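Local coordinates for protein iron transport multicopper oxidase FET3 (Saccharomyces cerevisiae, PDB 1ZPU) that oxidises ferrous iron to ferric iron with four copper ions and molecular oxygen, supplying the ferric permease for high-affinity iron uptake, and also oxidises cuprous copper, at residues D109-I121 with S136-T148. Residues are numbered along the deposited sequence; the frame is centred on the assembly and turned at random.
Sequences DGQYEDGMKGLFI and SLSLSEWYHDLVT. With NAG (2-acetamido-2-deoxy-beta-D-glucopyranose), chain G; NAG (2-acetamido-2-deoxy-beta-D-glucopyranose), chain B.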
ATOM      1  N   ASP A 109     -11.768  -2.833   6.091  1.00 71.28           N
ATOM      2  CA  ASP A 109     -12.126  -1.403   6.215  1.00 71.57           C
ATOM      3  C   ASP A 109     -10.891  -0.558   6.582  1.00 71.41           C
ATOM      4  O   ASP A 109     -10.114  -0.161   5.704  1.00 71.50           O
ATOM      5  CB  ASP A 109     -13.262  -1.230   7.237  1.00 72.38           C
ATOM      6  CG  ASP A 109     -14.671  -1.685   6.683  1.00 75.51           C
ATOM      7  OD1 ASP A 109     -15.307  -0.883   5.930  1.00 77.94           O
ATOM      8  OD2 ASP A 109     -15.162  -2.808   7.041  1.00 76.15           O
ATOM      9  N   GLY A 110     -10.687  -0.295   7.869  1.00 71.15           N
ATOM     10  CA  GLY A 110      -9.484   0.408   8.299  1.00 70.67           C
ATOM     11  C   GLY A 110      -8.650  -0.543   9.115  1.00 70.78           C
ATOM     12  O   GLY A 110      -7.581  -0.184   9.635  1.00 71.36           O
ATOM     13  N   GLN A 111      -9.171  -1.759   9.227  1.00 70.41           N
ATOM     14  CA  GLN A 111      -8.552  -2.857   9.939  1.00 69.98           C
ATOM     15  C   GLN A 111      -7.016  -2.751  10.125  1.00 69.68           C
ATOM     16  O   GLN A 111      -6.546  -2.777  11.253  1.00 70.06           O
ATOM     17  CB  GLN A 111      -8.958  -4.146   9.233  1.00 70.25           C
ATOM     18  CG  GLN A 111      -9.007  -5.366  10.082  1.00 70.40           C
ATOM     19  CD  GLN A 111     -10.244  -6.198   9.791  1.00 70.28           C
ATOM     20  OE1 GLN A 111     -10.165  -7.274   9.196  1.00 70.21           O
ATOM     21  NE2 GLN A 111     -11.399  -5.689  10.200  1.00 70.13           N
ATOM     22  N   TYR A 112      -6.217  -2.610   9.072  1.00 69.20           N
ATOM     23  CA  TYR A 112      -4.759  -2.648   9.329  1.00 69.21           C
ATOM     24  C   TYR A 112      -4.190  -1.532  10.224  1.00 69.50           C
ATOM     25  O   TYR A 112      -3.229  -1.770  10.952  1.00 69.79           O
ATOM     26  CB  TYR A 112      -3.885  -2.915   8.094  1.00 68.93           C
ATOM     27  CG  TYR A 112      -3.415  -1.733   7.271  1.00 68.82           C
ATOM     28  CD1 TYR A 112      -2.308  -0.959   7.653  1.00 68.43           C
ATOM     29  CD2 TYR A 112      -4.032  -1.435   6.062  1.00 68.74           C
ATOM     30  CE1 TYR A 112      -1.866   0.104   6.857  1.00 67.46           C
ATOM     31  CE2 TYR A 112      -3.611  -0.396   5.270  1.00 68.42           C
ATOM     32  CZ  TYR A 112      -2.534   0.369   5.658  1.00 69.10           C
ATOM     33  OH  TYR A 112      -2.173   1.401   4.817  1.00 70.28           O
ATOM     34  N   GLU A 113      -4.772  -0.334  10.187  1.00 69.75           N
ATOM     35  CA  GLU A 113      -4.417   0.692  11.177  1.00 70.06           C
ATOM     36  C   GLU A 113      -4.600   0.210  12.600  1.00 69.75           C
ATOM     37  O   GLU A 113      -3.885   0.635  13.479  1.00 70.01           O
ATOM     38  CB  GLU A 113      -5.198   1.997  10.998  1.00 70.46           C
ATOM     39  CG  GLU A 113      -4.481   3.018  10.105  1.00 74.05           C
ATOM     40  CD  GLU A 113      -3.422   3.860  10.817  1.00 77.28           C
ATOM     41  OE1 GLU A 113      -2.569   3.357  11.591  1.00 78.34           O
ATOM     42  OE2 GLU A 113      -3.435   5.073  10.574  1.00 80.90           O
ATOM     43  N   ASP A 114      -5.555  -0.677  12.828  1.00 69.69           N
ATOM     44  CA  ASP A 114      -5.800  -1.173  14.165  1.00 69.70           C
ATOM     45  C   ASP A 114      -4.903  -2.358  14.520  1.00 69.64           C
ATOM     46  O   ASP A 114      -5.182  -3.086  15.480  1.00 69.84           O
ATOM     47  CB  ASP A 114      -7.291  -1.484  14.358  1.00 70.00           C
ATOM     48  CG  ASP A 114      -8.160  -0.209  14.440  1.00 71.40           C
ATOM     49  OD1 ASP A 114      -7.615   0.898  14.692  1.00 72.79           O
ATOM     50  OD2 ASP A 114      -9.397  -0.311  14.260  1.00 72.78           O
ATOM     51  N   GLY A 115      -3.834  -2.554  13.745  1.00 69.47           N
ATOM     52  CA  GLY A 115      -2.744  -3.447  14.154  1.00 69.51           C
ATOM     53  C   GLY A 115      -2.456  -4.657  13.282  1.00 69.74           C
ATOM     54  O   GLY A 115      -1.399  -5.291  13.440  1.00 70.04           O
ATOM     55  N   MET A 116      -3.371  -4.983  12.365  1.00 69.72           N
ATOM     56  CA  MET A 116      -3.256  -6.211  11.552  1.00 69.63           C
ATOM     57  C   MET A 116      -2.327  -6.010  10.352  1.00 69.69           C
ATOM     58  O   MET A 116      -2.781  -5.795   9.213  1.00 70.03           O
ATOM     59  CB  MET A 116      -4.635  -6.706  11.120  1.00 69.07           C
ATOM     60  CG  MET A 116      -4.654  -8.026  10.435  1.00 68.23           C
ATOM     61  SD  MET A 116      -6.379  -8.601  10.245  1.00 69.49           S
ATOM     62  CE  MET A 116      -6.159  -9.882   9.030  1.00 69.71           C
ATOM     63  N   LYS A 117      -1.028  -6.100  10.616  1.00 69.29           N
ATOM     64  CA  LYS A 117      -0.010  -5.798   9.618  1.00 69.39           C
ATOM     65  C   LYS A 117       1.350  -6.284  10.129  1.00 69.28           C
ATOM     66  O   LYS A 117       1.586  -6.346  11.333  1.00 69.28           O
ATOM     67  CB  LYS A 117       0.031  -4.299   9.325  1.00 69.22           C
ATOM     68  CG  LYS A 117       0.350  -3.445  10.556  1.00 70.46           C
ATOM     69  CD  LYS A 117      -0.144  -2.005  10.415  1.00 71.40           C
ATOM     70  CE  LYS A 117       0.682  -1.015  11.254  1.00 72.37           C
ATOM     71  NZ  LYS A 117      -0.053   0.282  11.431  1.00 73.63           N
ATOM     72  N   GLY A 118       2.235  -6.629   9.198  1.00 69.21           N
ATOM     73  CA  GLY A 118       3.497  -7.276   9.503  1.00 68.96           C
ATOM     74  C   GLY A 118       4.374  -7.303   8.270  1.00 68.96           C
ATOM     75  O   GLY A 118       3.892  -7.097   7.157  1.00 69.03           O
ATOM     76  N   LEU A 119       5.663  -7.558   8.465  1.00 68.89           N
ATOM     77  CA  LEU A 119       6.617  -7.584   7.371  1.00 68.80           C
ATOM     78  C   LEU A 119       6.723  -8.943   6.687  1.00 68.98           C
ATOM     79  O   LEU A 119       6.551  -9.987   7.304  1.00 69.03           O
ATOM     80  CB  LEU A 119       7.991  -7.138   7.865  1.00 68.74           C
ATOM     81  CG  LEU A 119       8.134  -5.730   8.449  1.00 68.39           C
ATOM     82  CD1 LEU A 119       9.583  -5.413   8.646  1.00 68.04           C
ATOM     83  CD2 LEU A 119       7.521  -4.678   7.564  1.00 67.79           C
ATOM     84  N   PHE A 120       7.029  -8.911   5.399  1.00 69.24           N
ATOM     85  CA  PHE A 120       7.195 -10.110   4.596  1.00 69.35           C
ATOM     86  C   PHE A 120       8.500  -9.961   3.827  1.00 69.24           C
ATOM     87  O   PHE A 120       8.570  -9.179   2.871  1.00 69.34           O
ATOM     88  CB  PHE A 120       6.018 -10.241   3.629  1.00 69.60           C
ATOM     89  CG  PHE A 120       5.892 -11.597   2.997  1.00 70.20           C
ATOM     90  CD1 PHE A 120       6.837 -12.048   2.074  1.00 69.77           C
ATOM     91  CD2 PHE A 120       4.797 -12.416   3.303  1.00 70.67           C
ATOM     92  CE1 PHE A 120       6.712 -13.308   1.493  1.00 71.24           C
ATOM     93  CE2 PHE A 120       4.660 -13.681   2.725  1.00 70.35           C
ATOM     94  CZ  PHE A 120       5.611 -14.130   1.817  1.00 70.42           C
ATOM     95  N   ILE A 121       9.527 -10.693   4.250  1.00 68.88           N
ATOM     96  CA  ILE A 121      10.847 -10.583   3.642  1.00 68.97           C
ATOM     97  C   ILE A 121      11.182 -11.801   2.819  1.00 69.02           C
ATOM     98  O   ILE A 121      11.080 -12.942   3.307  1.00 69.39           O
ATOM     99  CB  ILE A 121      11.963 -10.336   4.704  1.00 68.90           C
ATOM    100  CG1 ILE A 121      12.135  -8.850   4.942  1.00 69.08           C
ATOM    101  CG2 ILE A 121      13.296 -10.861   4.245  1.00 68.47           C
ATOM    102  CD1 ILE A 121      11.203  -8.303   5.962  1.00 70.84           C
ATOM    103  N   SER A 136      14.855  -4.414  10.375  1.00 69.07           N
ATOM    104  CA  SER A 136      13.876  -3.520   9.780  1.00 69.08           C
ATOM    105  C   SER A 136      13.357  -2.536  10.809  1.00 68.97           C
ATOM    106  O   SER A 136      13.501  -2.753  12.010  1.00 69.09           O
ATOM    107  CB  SER A 136      12.703  -4.296   9.184  1.00 69.21           C
ATOM    108  OG  SER A 136      13.133  -5.423   8.439  1.00 69.93           O
ATOM    109  N   LEU A 137      12.773  -1.447  10.327  1.00 68.59           N
ATOM    110  CA  LEU A 137      12.027  -0.555  11.172  1.00 68.50           C
ATOM    111  C   LEU A 137      10.687  -0.344  10.500  1.00 69.03           C
ATOM    112  O   LEU A 137      10.641  -0.002   9.311  1.00 69.59           O
ATOM    113  CB  LEU A 137      12.734   0.776  11.317  1.00 68.09           C
ATOM    114  CG  LEU A 137      14.147   0.836  11.876  1.00 67.42           C
ATOM    115  CD1 LEU A 137      14.571   2.279  11.867  1.00 67.48           C
ATOM    116  CD2 LEU A 137      14.223   0.281  13.280  1.00 68.00           C
ATOM    117  N   SER A 138       9.603  -0.562  11.244  1.00 69.07           N
ATOM    118  CA  SER A 138       8.264  -0.325  10.739  1.00 69.05           C
ATOM    119  C   SER A 138       7.758   1.006  11.258  1.00 69.03           C
ATOM    120  O   SER A 138       7.301   1.093  12.402  1.00 69.61           O
ATOM    121  CB  SER A 138       7.315  -1.425  11.218  1.00 69.47           C
ATOM    122  OG  SER A 138       7.705  -2.708  10.756  1.00 71.47           O
ATOM    123  N   LEU A 139       7.841   2.040  10.428  1.00 68.66           N
ATOM    124  CA  LEU A 139       7.292   3.343  10.766  1.00 68.46           C
ATOM    125  C   LEU A 139       5.778   3.341  10.539  1.00 68.90           C
ATOM    126  O   LEU A 139       5.269   2.715   9.588  1.00 69.12           O
ATOM    127  CB  LEU A 139       7.932   4.438   9.915  1.00 68.15           C
ATOM    128  CG  LEU A 139       9.426   4.380   9.576  1.00 66.97           C
ATOM    129  CD1 LEU A 139       9.822   5.513   8.611  1.00 65.61           C
ATOM    130  CD2 LEU A 139      10.241   4.458  10.825  1.00 64.75           C
ATOM    131  N   SER A 140       5.062   4.052  11.409  1.00 68.88           N
ATOM    132  CA  SER A 140       3.611   4.184  11.289  1.00 69.08           C
ATOM    133  C   SER A 140       3.121   5.381  12.078  1.00 68.96           C
ATOM    134  O   SER A 140       3.870   5.907  12.877  1.00 69.41           O
ATOM    135  CB  SER A 140       2.922   2.914  11.794  1.00 69.19           C
ATOM    136  OG  SER A 140       1.523   3.053  11.702  1.00 69.45           O
ATOM    137  N   GLU A 141       1.887   5.823  11.844  1.00 68.82           N
ATOM    138  CA  GLU A 141       1.226   6.736  12.791  1.00 68.94           C
ATOM    139  C   GLU A 141       0.310   5.905  13.685  1.00 68.94           C
ATOM    140  O   GLU A 141       0.015   4.753  13.361  1.00 68.92           O
ATOM    141  CB  GLU A 141       0.444   7.849  12.088  1.00 68.55           C
ATOM    142  CG  GLU A 141      -0.904   7.417  11.481  1.00 69.96           C
ATOM    143  CD  GLU A 141      -0.750   6.590  10.212  1.00 71.33           C
ATOM    144  OE1 GLU A 141      -0.493   7.199   9.136  1.00 69.95           O
ATOM    145  OE2 GLU A 141      -0.876   5.332  10.307  1.00 71.66           O
ATOM    146  N   TRP A 142      -0.133   6.486  14.797  1.00 68.82           N
ATOM    147  CA  TRP A 142      -0.998   5.774  15.726  1.00 68.74           C
ATOM    148  C   TRP A 142      -2.213   6.627  16.173  1.00 68.99           C
ATOM    149  O   TRP A 142      -2.073   7.818  16.500  1.00 69.22           O
ATOM    150  CB  TRP A 142      -0.167   5.297  16.918  1.00 68.47           C
ATOM    151  CG  TRP A 142      -0.901   4.389  17.814  1.00 68.07           C
ATOM    152  CD1 TRP A 142      -1.269   4.625  19.102  1.00 67.90           C
ATOM    153  CD2 TRP A 142      -1.376   3.091  17.493  1.00 68.47           C
ATOM    154  NE1 TRP A 142      -1.947   3.548  19.615  1.00 67.63           N
ATOM    155  CE2 TRP A 142      -2.036   2.591  18.642  1.00 67.40           C
ATOM    156  CE3 TRP A 142      -1.327   2.300  16.342  1.00 68.73           C
ATOM    157  CZ2 TRP A 142      -2.626   1.342  18.676  1.00 66.23           C
ATOM    158  CZ3 TRP A 142      -1.927   1.041  16.384  1.00 68.28           C
ATOM    159  CH2 TRP A 142      -2.563   0.583  17.545  1.00 67.22           C
ATOM    160  N   TYR A 143      -3.394   6.011  16.159  1.00 69.03           N
ATOM    161  CA  TYR A 143      -4.639   6.646  16.610  1.00 68.89           C
ATOM    162  C   TYR A 143      -5.027   6.089  17.954  1.00 68.90           C
ATOM    163  O   TYR A 143      -4.690   4.956  18.278  1.00 69.25           O
ATOM    164  CB  TYR A 143      -5.784   6.400  15.615  1.00 68.65           C
ATOM    165  CG  TYR A 143      -5.678   7.194  14.326  1.00 68.09           C
ATOM    166  CD1 TYR A 143      -4.875   6.757  13.287  1.00 68.37           C
ATOM    167  CD2 TYR A 143      -6.376   8.380  14.154  1.00 68.71           C
ATOM    168  CE1 TYR A 143      -4.764   7.470  12.107  1.00 68.40           C
ATOM    169  CE2 TYR A 143      -6.275   9.110  12.969  1.00 69.46           C
ATOM    170  CZ  TYR A 143      -5.461   8.641  11.952  1.00 68.89           C
ATOM    171  OH  TYR A 143      -5.344   9.331  10.770  1.00 69.17           O
ATOM    172  N   HIS A 144      -5.738   6.892  18.735  1.00 69.00           N
ATOM    173  CA  HIS A 144      -6.235   6.478  20.044  1.00 68.92           C
ATOM    174  C   HIS A 144      -7.628   5.898  19.984  1.00 69.09           C
ATOM    175  O   HIS A 144      -8.094   5.295  20.937  1.00 69.51           O
ATOM    176  CB  HIS A 144      -6.235   7.675  20.970  1.00 68.90           C
ATOM    177  CG  HIS A 144      -4.886   7.984  21.519  1.00 69.42           C
ATOM    178  ND1 HIS A 144      -4.700   8.750  22.653  1.00 69.53           N
ATOM    179  CD2 HIS A 144      -3.657   7.587  21.118  1.00 66.95           C
ATOM    180  CE1 HIS A 144      -3.407   8.828  22.910  1.00 68.22           C
ATOM    181  NE2 HIS A 144      -2.756   8.135  21.992  1.00 68.25           N
ATOM    182  N   ASP A 145      -8.306   6.112  18.869  1.00 69.27           N
ATOM    183  CA  ASP A 145      -9.601   5.528  18.646  1.00 69.51           C
ATOM    184  C   ASP A 145      -9.501   4.528  17.509  1.00 69.35           C
ATOM    185  O   ASP A 145      -8.709   4.705  16.589  1.00 69.46           O
ATOM    186  CB  ASP A 145     -10.619   6.617  18.312  1.00 70.01           C
ATOM    187  CG  ASP A 145     -10.820   7.611  19.460  1.00 72.01           C
ATOM    188  OD1 ASP A 145     -11.755   7.420  20.296  1.00 73.31           O
ATOM    189  OD2 ASP A 145     -10.037   8.588  19.525  1.00 74.15           O
ATOM    190  N   LEU A 146     -10.310   3.479  17.579  1.00 69.39           N
ATOM    191  CA  LEU A 146     -10.391   2.476  16.525  1.00 69.36           C
ATOM    192  C   LEU A 146     -10.957   3.080  15.254  1.00 69.24           C
ATOM    193  O   LEU A 146     -11.723   4.039  15.289  1.00 69.10           O
ATOM    194  CB  LEU A 146     -11.286   1.324  16.955  1.00 69.87           C
ATOM    195  CG  LEU A 146     -10.902   0.492  18.173  1.00 70.70           C
ATOM    196  CD1 LEU A 146     -11.366   1.166  19.472  1.00 72.22           C
ATOM    197  CD2 LEU A 146     -11.586  -0.830  18.014  1.00 71.66           C
ATOM    198  N   VAL A 147     -10.586   2.499  14.120  1.00 69.19           N
ATOM    199  CA  VAL A 147     -11.027   3.009  12.838  1.00 69.07           C
ATOM    200  C   VAL A 147     -12.548   2.968  12.706  1.00 69.25           C
ATOM    201  O   VAL A 147     -13.151   3.922  12.237  1.00 69.26           O
ATOM    202  CB  VAL A 147     -10.308   2.303  11.720  1.00 68.61           C
ATOM    203  CG1 VAL A 147     -10.730   2.845  10.392  1.00 69.32           C
ATOM    204  CG2 VAL A 147      -8.859   2.543  11.894  1.00 69.03           C
ATOM    205  N   THR A 148     -13.162   1.890  13.171  1.00 69.49           N
ATOM    206  CA  THR A 148     -14.612   1.774  13.167  1.00 69.88           C
ATOM    207  C   THR A 148     -15.306   3.020  13.726  1.00 69.93           C
ATOM    208  O   THR A 148     -16.267   3.522  13.119  1.00 69.93           O
ATOM    209  CB  THR A 148     -15.054   0.458  13.856  1.00 70.34           C
ATOM    210  OG1 THR A 148     -15.143  -0.567  12.855  1.00 71.00           O
ATOM    211  CG2 THR A 148     -16.407   0.591  14.598  1.00 69.87           C
TER
HETATM  212  C1  NAG G   1      12.002  -3.798  14.573  1.00 65.65           C
HETATM  213  C2  NAG G   1      13.344  -4.173  15.210  1.00 63.91           C
HETATM  214  C3  NAG G   1      14.130  -5.110  14.299  1.00 64.45           C
HETATM  215  C4  NAG G   1      13.300  -6.298  13.800  1.00 65.85           C
HETATM  216  C5  NAG G   1      11.975  -5.795  13.265  1.00 65.41           C
HETATM  217  C6  NAG G   1      11.096  -7.005  13.032  1.00 66.89           C
HETATM  218  C7  NAG G   1      14.670  -2.743  16.690  1.00 65.72           C
HETATM  219  C8  NAG G   1      15.693  -1.636  16.812  1.00 64.81           C
HETATM  220  N2  NAG G   1      14.120  -2.984  15.500  1.00 63.94           N
HETATM  221  O3  NAG G   1      15.225  -5.602  15.020  1.00 64.22           O
HETATM  222  O4  NAG G   1      13.907  -6.942  12.692  1.00 68.46           O
HETATM  223  O5  NAG G   1      11.337  -4.990  14.220  1.00 65.20           O
HETATM  224  O6  NAG G   1       9.880  -6.635  12.432  1.00 68.98           O
HETATM  225  O7  NAG G   1      14.370  -3.394  17.688  1.00 68.11           O
HETATM  226  C1  NAG B   2      14.673  -8.120  12.978  1.00 70.66           C
HETATM  227  C2  NAG B   2      14.885  -8.839  11.655  1.00 72.00           C
HETATM  228  C3  NAG B   2      15.757 -10.073  11.860  1.00 73.25           C
HETATM  229  C4  NAG B   2      17.043  -9.788  12.629  1.00 73.94           C
HETATM  230  C5  NAG B   2      16.755  -8.910  13.843  1.00 72.63           C
HETATM  231  C6  NAG B   2      18.043  -8.366  14.445  1.00 72.95           C
HETATM  232  C7  NAG B   2      13.087  -8.693  10.010  1.00 72.89           C
HETATM  233  C8  NAG B   2      11.697  -9.138   9.653  1.00 70.33           C
HETATM  234  N2  NAG B   2      13.624  -9.272  11.081  1.00 72.82           N
HETATM  235  O3  NAG B   2      16.047 -10.645  10.607  1.00 72.86           O
HETATM  236  O4  NAG B   2      17.526 -11.018  13.113  1.00 77.93           O
HETATM  237  O5  NAG B   2      15.945  -7.806  13.506  1.00 71.90           O
HETATM  238  O6  NAG B   2      17.716  -7.519  15.521  1.00 73.44           O
HETATM  239  O7  NAG B   2      13.678  -7.841   9.340  1.00 73.89           O
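Two buried carboxylates, those of E113 and E141, face one another where the first and second cupredoxin domains of this multicopper oxidase meet. E113 OE2 lies 2.6 Å from E141 OE2; the side chains cross at about a right angle, their carboxylate planes turned 61° apart. Backbone amides of G197, F198 and V199 bind the oxygens of E141, while the Y143 ring presents its edge to E113 OE2. On the other flank, K117 reaches across from strand 117-121. Its chi1 of 60° places CG between the backbone N and the carbonyl carbon, and the extended chain beyond carries NZ to S140 OG, to which it donates at 3.2 Å; NZ also makes a long salt bridge to E113 OE1, 4.0 Å away. S140 OG in turn donates to E141 O at 2.8 Å, linking the lysine to the backbone of the second glutamate.

A second anchor sits at the start of helix 147-154. V147 N donates to D114 OD2 (3.1 Å, 160°) through the syn lone pair, and R22 forms a salt bridge with OD1. Beside it V147 CG1 packs on G110 CA.

At the far end the two strands, roughly antiparallel in direction, meet through side chains: L119 CD1 rests on S136 CB at 3.4 Å, while S136 OG donates to O7 of the N-acetylglucosamine of chain B at 2.6 Å.

The side chain of K117 also comes near that of H105, a type 3 copper ligand. With two acidic groups buried side by side, the three backbone amides on E141 and K117 near E113 would probably offset part of the negative charge gathered at this domain junction.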